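Local coordinates for protein separin (Saccharomyces cerevisiae, PDB 5U1T) that cleaves the cohesin subunit MCD1/SCC1 as a caspase-like cysteine protease at anaphase onset, releasing sister chromosomes for segregation, and is held inactive by securin until then, at residues A[535-539]-A[564-568]; A[756-760]-A[1083-1087]; A[1258-1263]-A[1284-1290]. All coordinates share one frame; numbering follows the deposited sequence.

Overall arrangement
The three contacts are strung along an elongated chain whose modelled part is mostly helical. Interaction 1 and interaction 2 each lie about 25 Å from the centre of the chain, with about 48 Å between their own centres, whereas interaction 3 lies about 69 Å out. The centres of interactions 2 and 3 are about 50 Å apart and those of interactions 1 and 3 about 89 Å, so the series is strongly extended, and no two of them touch. Interactions 1 and 3 each join nearby pieces of sequence; interaction 2 spans more than 300 residues. All three are structural packing away from the active-site cysteine, Cys-1497, assigned by similarity.

Interaction 1: A[535-539]-A[564-568]; sequences IFDLD and YLLNL
Phe-536 projects from the loop 535-539 as the larger of two bumps, and one turn of helix 557-572 supplies its hollow. The walls of that hollow are the ring of Tyr-564, the CB and carbonyl of Asn-567, and the backbone and CD1 of Leu-568. With its CG beside the backbone N and anti to the carbonyl carbon (chi1 -56°), the phenyl group reaches across to the helix. Leu-568 CA sits almost exactly over one face, 4.0 Å from the centroid of the Phe-536 ring, a CH-pi contact. The far end of the ring lies against the helix, with Phe-536 CZ 3.3 Å from Asn-567 CB, while at its root Phe-536 CB meets Leu-568 CD1 at 3.8 Å. Along its edge Phe-536 points at the face of Tyr-564 in an offset edge-to-face pair, planes 73° apart and centroids 5.3 Å apart. Leu-538 is the second, smaller bump: its CB lies 3.3 Å from Tyr-564 OH and its CD1 4.1 Å from Tyr-564 CE1. Met-527 of helix 523-533 touches both Leu-538 and Tyr-564, tying the loop to the helix before it, and Phe-536 also packs on an aromatic side chain of the other protein chain in the assembly. No hydrogen bond crosses between the two segments, which implies that this attachment rests on ring shape and apolar burial rather than on directed polar bonds.

Interaction 2: A[756-760]-A[1083-1087]; sequences VISAV and FDKVL
Val-760, whose side chain rests on Leu-1087, has a backbone N held by two carbonyls: Val-756 O accepts from Val-760 N at 3.0 Å, and Ile-757 O takes a weak second bond. This ordinary helical bonding turns Val-756, Ile-757 and Val-760 to one flank, where the contact itself is wholly apolar. Ile-757 is central. Its CG1 stands anti to the carbonyl carbon (chi1 -57°), which carries CD1 forward into the notch between two side chains of the other helix, 3.6 Å from both Val-1086 CG1 and Leu-1087 CD2. The same CD2 branch of Leu-1087 meets the fork of Val-760, coming 4.0 Å from Val-760 CG2, so one methyl bridges successive turns. At the other end Val-756 lies against the outer part of the Phe-1083 ring, its CB 3.7 Å from Phe-1083 CE1, while Ile-757 CD1 approaches that ring at its edge. Ile-806 also touches both Val-756 and Phe-1083, and Ile-802 of helix 782-805 backs Val-756 and Val-760. The axes of the two short segments approach to 11.2 Å and cross at -44°: this is buried, apolar helix-on-helix packing, joining helix 756-775 to helix 1075-1088 across more than 300 residues of sequence.

Interaction 3: A[1258-1263]-A[1284-1290]; sequences FKDKFY and KVEDWVI
Ile-1290 is the apolar centre, and its branches share out the surrounding walls. Its CG2 methyl abuts the edge of the Phe-1258 ring, 3.6 Å from Phe-1258 CE2, and also lies over a face of Phe-1262 in a CH-pi contact, 4.2 Å from the centroid of that ring. The CG1 branch passes by Phe-1262 CE2, and at its end CD1 reaches the aliphatic part of Lys-1259, 3.7 Å from Lys-1259 CD, and the CE2 corner of Tyr-1263. Leu-1339 of helix 1332-1347 packs on Phe-1262 as well. The four side chains of helix 1252-1269 thus form the socket of a knobs-into-holes contact, with Ile-1290 of helix 1287-1294 as the knob; this secures the short second helix to the longer first one within the C50 peptidase family region. Further out, Lys-1259 turns polar: its chain bends at chi3 (94°) and again at chi4, bringing NZ to the syn side of the Asp-1287 carboxylate, a salt bridge of 3.0 Å between Lys-1259 NZ and Asp-1287 OD1. Because Asp-1287 opens its helix directly after the N-cap Glu-1286, its charge is probably also favourable to the helix end. Replacing Lys-1259 by an alanine removes both the ammonium and the methylenes, which would probably leave Asp-1287 without its charged mate in this contact and open a gap beside Ile-1290 CD1. On the other flank Tyr-1263 OH accepts a hydrogen bond from Val-1285 N at 2.9 Å, bent to 134°. The Tyr-1263 ring is sandwiched, with Phe-1262 CD2 over one face and, over the opposite one, the ammonium of Lys-1284 in a cation-pi contact, Lys-1284 NZ lying 4.7 Å from the centroid of the Tyr-1263 ring.

Interaction 1: A[535-539]-A[564-568]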
# COMPACT_ATOMS: atom_id res chain seq x y z
N ILE A 535 -16.35 -11.93 10.38
CA ILE A 535 -17.78 -11.94 10.12
C ILE A 535 -18.50 -11.43 11.35
O ILE A 535 -18.21 -11.86 12.45
CB ILE A 535 -18.29 -13.34 9.77
CG1 ILE A 535 -17.52 -13.90 8.56
CG2 ILE A 535 -19.79 -13.31 9.50
CD1 ILE A 535 -17.74 -13.12 7.27
N PHE A 536 -19.44 -10.53 11.18
CA PHE A 536 -20.03 -9.87 12.33
C PHE A 536 -21.56 -9.96 12.29
O PHE A 536 -22.21 -9.27 11.51
CB PHE A 536 -19.49 -8.43 12.41
CG PHE A 536 -17.97 -8.39 12.45
CD1 PHE A 536 -17.23 -8.37 11.27
CD2 PHE A 536 -17.29 -8.50 13.65
CE1 PHE A 536 -15.85 -8.40 11.30
CE2 PHE A 536 -15.90 -8.52 13.69
CZ PHE A 536 -15.18 -8.48 12.50
N ASP A 537 -22.11 -10.84 13.12
CA ASP A 537 -23.55 -11.17 13.11
C ASP A 537 -24.26 -10.81 14.43
O ASP A 537 -25.41 -11.20 14.66
CB ASP A 537 -23.74 -12.68 12.79
CG ASP A 537 -23.24 -13.60 13.91
OD1 ASP A 537 -22.80 -13.09 14.97
OD2 ASP A 537 -23.29 -14.85 13.76
N LEU A 538 -23.56 -10.11 15.32
CA LEU A 538 -24.12 -9.73 16.61
C LEU A 538 -24.93 -8.45 16.51
O LEU A 538 -24.47 -7.47 15.96
CB LEU A 538 -23.02 -9.56 17.65
CG LEU A 538 -22.14 -10.78 17.92
CD1 LEU A 538 -21.31 -10.59 19.18
CD2 LEU A 538 -23.00 -12.04 18.03
N ASP A 539 -26.15 -8.45 17.02
CA ASP A 539 -26.93 -7.23 17.03
C ASP A 539 -26.28 -6.20 17.97
O ASP A 539 -25.93 -6.53 19.10
CB ASP A 539 -28.37 -7.51 17.45
CG ASP A 539 -29.23 -6.26 17.40
OD1 ASP A 539 -29.20 -5.49 18.38
OD2 ASP A 539 -29.91 -6.01 16.38
N TYR A 564 -13.48 -6.26 18.80
CA TYR A 564 -14.66 -6.51 18.01
C TYR A 564 -15.01 -5.24 17.21
O TYR A 564 -15.27 -5.31 16.01
CB TYR A 564 -15.82 -6.97 18.90
CG TYR A 564 -17.09 -7.26 18.14
CD1 TYR A 564 -17.31 -8.50 17.55
CD2 TYR A 564 -18.07 -6.29 18.00
CE1 TYR A 564 -18.47 -8.75 16.84
CE2 TYR A 564 -19.22 -6.53 17.30
CZ TYR A 564 -19.43 -7.75 16.71
OH TYR A 564 -20.61 -7.96 16.01
N LEU A 565 -14.97 -4.08 17.85
CA LEU A 565 -15.35 -2.83 17.19
C LEU A 565 -14.35 -2.45 16.07
O LEU A 565 -14.76 -2.08 14.97
CB LEU A 565 -15.49 -1.71 18.21
CG LEU A 565 -16.65 -1.87 19.17
CD1 LEU A 565 -16.63 -0.78 20.20
CD2 LEU A 565 -17.95 -1.87 18.44
N LEU A 566 -13.06 -2.57 16.35
CA LEU A 566 -12.05 -2.40 15.33
C LEU A 566 -12.37 -3.22 14.08
O LEU A 566 -12.47 -2.68 12.97
CB LEU A 566 -10.69 -2.79 15.86
CG LEU A 566 -9.63 -2.66 14.77
CD1 LEU A 566 -9.27 -1.19 14.64
CD2 LEU A 566 -8.41 -3.52 15.05
N ASN A 567 -12.54 -4.52 14.28
CA ASN A 567 -12.75 -5.43 13.16
C ASN A 567 -14.12 -5.24 12.53
O ASN A 567 -14.27 -5.44 11.33
CB ASN A 567 -12.54 -6.87 13.60
CG ASN A 567 -11.08 -7.23 13.72
OD1 ASN A 567 -10.45 -7.00 14.76
ND2 ASN A 567 -10.52 -7.78 12.65
N LEU A 568 -15.11 -4.84 13.32
CA LEU A 568 -16.42 -4.47 12.77
C LEU A 568 -16.31 -3.27 11.80
O LEU A 568 -16.77 -3.35 10.65
CB LEU A 568 -17.40 -4.15 13.90
CG LEU A 568 -18.77 -3.60 13.47
CD1 LEU A 568 -19.58 -4.62 12.69
CD2 LEU A 568 -19.59 -3.12 14.65

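Interaction 2: A[756-760]-A[1083-1087]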
# COMPACT_ATOMS: atom_id res chain seq x y z
N VAL A 756 12.80 12.76 -15.31
CA VAL A 756 11.44 12.46 -15.68
C VAL A 756 11.32 11.05 -16.22
O VAL A 756 10.44 10.32 -15.80
CB VAL A 756 10.92 13.45 -16.71
CG1 VAL A 756 9.56 13.02 -17.23
CG2 VAL A 756 10.83 14.82 -16.07
N ILE A 757 12.23 10.67 -17.11
CA ILE A 757 12.12 9.37 -17.77
C ILE A 757 12.20 8.21 -16.79
O ILE A 757 11.27 7.41 -16.69
CB ILE A 757 13.23 9.16 -18.82
CG1 ILE A 757 13.20 10.28 -19.86
CG2 ILE A 757 13.09 7.77 -19.46
CD1 ILE A 757 11.86 10.44 -20.53
N SER A 758 13.30 8.13 -16.06
CA SER A 758 13.50 7.02 -15.15
C SER A 758 12.42 7.04 -14.04
O SER A 758 11.99 6.00 -13.58
CB SER A 758 14.93 7.05 -14.58
OG SER A 758 15.11 8.15 -13.72
N ALA A 759 11.95 8.22 -13.64
CA ALA A 759 10.83 8.27 -12.70
C ALA A 759 9.57 7.63 -13.29
O ALA A 759 8.82 6.95 -12.60
CB ALA A 759 10.53 9.69 -12.28
N VAL A 760 9.34 7.84 -14.59
CA VAL A 760 8.21 7.21 -15.27
C VAL A 760 8.39 5.70 -15.26
O VAL A 760 7.44 4.97 -14.99
CB VAL A 760 8.05 7.71 -16.73
CG1 VAL A 760 7.05 6.83 -17.48
CG2 VAL A 760 7.58 9.14 -16.75
N PHE A 1083 10.07 15.47 -24.76
CA PHE A 1083 9.60 14.50 -23.77
C PHE A 1083 8.63 13.54 -24.43
O PHE A 1083 8.69 12.33 -24.20
CB PHE A 1083 8.96 15.19 -22.57
CG PHE A 1083 9.92 15.49 -21.48
CD1 PHE A 1083 10.82 14.53 -21.05
CD2 PHE A 1083 9.96 16.74 -20.89
CE1 PHE A 1083 11.72 14.80 -20.04
CE2 PHE A 1083 10.86 17.02 -19.88
CZ PHE A 1083 11.74 16.04 -19.46
N ASP A 1084 7.75 14.08 -25.26
CA ASP A 1084 6.80 13.27 -26.00
C ASP A 1084 7.53 12.24 -26.85
O ASP A 1084 7.20 11.06 -26.80
CB ASP A 1084 5.91 14.13 -26.89
CG ASP A 1084 4.82 13.32 -27.55
OD1 ASP A 1084 5.08 12.64 -28.55
OD2 ASP A 1084 3.68 13.35 -27.04
N LYS A 1085 8.51 12.70 -27.62
CA LYS A 1085 9.27 11.81 -28.50
C LYS A 1085 10.00 10.73 -27.69
O LYS A 1085 9.82 9.54 -27.94
CB LYS A 1085 10.25 12.62 -29.35
CG LYS A 1085 11.11 11.82 -30.32
CD LYS A 1085 10.35 11.33 -31.54
CE LYS A 1085 11.32 10.67 -32.53
NZ LYS A 1085 10.68 10.07 -33.74
N VAL A 1086 10.80 11.15 -26.70
CA VAL A 1086 11.60 10.20 -25.91
C VAL A 1086 10.75 9.15 -25.19
O VAL A 1086 11.01 7.95 -25.32
CB VAL A 1086 12.47 10.94 -24.87
CG1 VAL A 1086 13.08 9.94 -23.90
CG2 VAL A 1086 13.55 11.74 -25.57
N LEU A 1087 9.74 9.60 -24.45
CA LEU A 1087 8.86 8.71 -23.70
C LEU A 1087 8.13 7.71 -24.60
O LEU A 1087 7.65 6.68 -24.12
CB LEU A 1087 7.85 9.51 -22.89
CG LEU A 1087 8.34 9.99 -21.52
CD1 LEU A 1087 7.31 10.88 -20.86
CD2 LEU A 1087 8.67 8.82 -20.60

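Interaction 3: A[1258-1263]-A[1284-1290]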
# COMPACT_ATOMS: atom_id res chain seq x y z
N PHE A 1258 17.14 58.68 -45.50
CA PHE A 1258 15.90 58.80 -44.74
C PHE A 1258 16.16 59.04 -43.25
O PHE A 1258 15.38 59.73 -42.57
CB PHE A 1258 15.00 57.57 -44.89
CG PHE A 1258 13.75 57.67 -44.07
CD1 PHE A 1258 12.74 58.55 -44.44
CD2 PHE A 1258 13.60 56.93 -42.91
CE1 PHE A 1258 11.60 58.66 -43.70
CE2 PHE A 1258 12.45 57.04 -42.15
CZ PHE A 1258 11.44 57.90 -42.54
N LYS A 1259 17.25 58.46 -42.75
CA LYS A 1259 17.54 58.55 -41.33
C LYS A 1259 17.95 59.98 -40.96
O LYS A 1259 17.51 60.51 -39.93
CB LYS A 1259 18.63 57.53 -40.94
CG LYS A 1259 18.78 57.35 -39.44
CD LYS A 1259 19.44 56.04 -39.13
CE LYS A 1259 20.92 56.19 -38.98
NZ LYS A 1259 21.40 55.24 -37.93
N ASP A 1260 18.78 60.60 -41.80
CA ASP A 1260 19.15 62.00 -41.63
C ASP A 1260 17.92 62.89 -41.55
O ASP A 1260 17.80 63.74 -40.67
CB ASP A 1260 20.05 62.47 -42.78
CG ASP A 1260 21.49 62.03 -42.64
OD1 ASP A 1260 21.88 61.59 -41.54
OD2 ASP A 1260 22.25 62.13 -43.62
N LYS A 1261 16.99 62.67 -42.48
CA LYS A 1261 15.77 63.47 -42.57
C LYS A 1261 14.85 63.26 -41.36
O LYS A 1261 14.42 64.22 -40.70
CB LYS A 1261 15.03 63.15 -43.86
CG LYS A 1261 15.75 63.66 -45.11
CD LYS A 1261 15.71 65.17 -45.19
CE LYS A 1261 16.16 65.62 -46.56
NZ LYS A 1261 15.69 67.01 -46.93
N PHE A 1262 14.56 61.98 -41.12
CA PHE A 1262 13.84 61.51 -39.95
C PHE A 1262 14.31 62.24 -38.70
O PHE A 1262 13.50 62.86 -38.01
CB PHE A 1262 14.03 59.99 -39.81
CG PHE A 1262 13.48 59.42 -38.53
CD1 PHE A 1262 12.13 59.17 -38.39
CD2 PHE A 1262 14.33 59.13 -37.46
CE1 PHE A 1262 11.62 58.65 -37.21
CE2 PHE A 1262 13.84 58.62 -36.27
CZ PHE A 1262 12.48 58.38 -36.15
N TYR A 1263 15.60 62.19 -38.41
CA TYR A 1263 16.10 62.88 -37.23
C TYR A 1263 15.95 64.39 -37.32
O TYR A 1263 15.60 65.02 -36.33
CB TYR A 1263 17.56 62.51 -36.95
CG TYR A 1263 17.67 61.21 -36.19
CD1 TYR A 1263 17.24 61.11 -34.86
CD2 TYR A 1263 18.17 60.07 -36.80
CE1 TYR A 1263 17.33 59.91 -34.17
CE2 TYR A 1263 18.26 58.87 -36.13
CZ TYR A 1263 17.84 58.79 -34.81
OH TYR A 1263 17.95 57.59 -34.17
N LYS A 1284 18.97 58.26 -29.33
CA LYS A 1284 18.88 57.75 -30.69
C LYS A 1284 18.11 56.42 -30.72
O LYS A 1284 18.33 55.55 -29.88
CB LYS A 1284 20.29 57.60 -31.29
CG LYS A 1284 21.08 58.96 -31.40
CD LYS A 1284 20.83 59.75 -32.72
CE LYS A 1284 21.66 61.07 -32.78
NZ LYS A 1284 22.01 61.59 -34.18
N VAL A 1285 17.19 56.32 -31.66
CA VAL A 1285 16.32 55.15 -31.81
C VAL A 1285 16.98 54.12 -32.71
O VAL A 1285 17.68 54.47 -33.63
CB VAL A 1285 14.96 55.57 -32.41
CG1 VAL A 1285 14.19 54.39 -32.86
CG2 VAL A 1285 14.15 56.34 -31.40
N GLU A 1286 16.78 52.84 -32.44
CA GLU A 1286 17.33 51.76 -33.28
C GLU A 1286 16.85 51.81 -34.74
O GLU A 1286 15.75 52.28 -35.02
CB GLU A 1286 16.98 50.41 -32.66
CG GLU A 1286 17.97 49.94 -31.62
CD GLU A 1286 18.97 48.96 -32.20
OE1 GLU A 1286 18.55 48.04 -32.96
OE2 GLU A 1286 20.18 49.09 -31.89
N ASP A 1287 17.67 51.31 -35.65
CA ASP A 1287 17.35 51.40 -37.07
C ASP A 1287 16.05 50.70 -37.44
O ASP A 1287 15.29 51.21 -38.28
CB ASP A 1287 18.46 50.80 -37.93
CG ASP A 1287 19.63 51.73 -38.10
OD1 ASP A 1287 19.55 52.88 -37.64
OD2 ASP A 1287 20.64 51.31 -38.69
N TRP A 1288 15.78 49.55 -36.82
CA TRP A 1288 14.65 48.75 -37.26
C TRP A 1288 13.35 49.46 -36.93
O TRP A 1288 12.33 49.18 -37.54
CB TRP A 1288 14.66 47.35 -36.63
CG TRP A 1288 14.43 47.33 -35.15
CD1 TRP A 1288 15.39 47.36 -34.19
CD2 TRP A 1288 13.17 47.27 -34.46
NE1 TRP A 1288 14.82 47.32 -32.95
CE2 TRP A 1288 13.46 47.27 -33.08
CE3 TRP A 1288 11.83 47.22 -34.87
CZ2 TRP A 1288 12.45 47.21 -32.10
CZ3 TRP A 1288 10.83 47.16 -33.89
CH2 TRP A 1288 11.15 47.16 -32.52
N VAL A 1289 13.40 50.38 -35.97
CA VAL A 1289 12.23 51.18 -35.63
C VAL A 1289 11.98 52.25 -36.70
O VAL A 1289 10.85 52.47 -37.13
CB VAL A 1289 12.39 51.87 -34.26
CG1 VAL A 1289 11.21 52.80 -33.96
CG2 VAL A 1289 12.55 50.82 -33.15
N ILE A 1290 13.08 52.88 -37.11
CA ILE A 1290 13.06 53.84 -38.20
C ILE A 1290 12.58 53.15 -39.47
O ILE A 1290 11.76 53.70 -40.18
CB ILE A 1290 14.46 54.47 -38.42
CG1 ILE A 1290 14.97 55.06 -37.10
CG2 ILE A 1290 14.43 55.55 -39.50
CD1 ILE A 1290 16.39 55.59 -37.17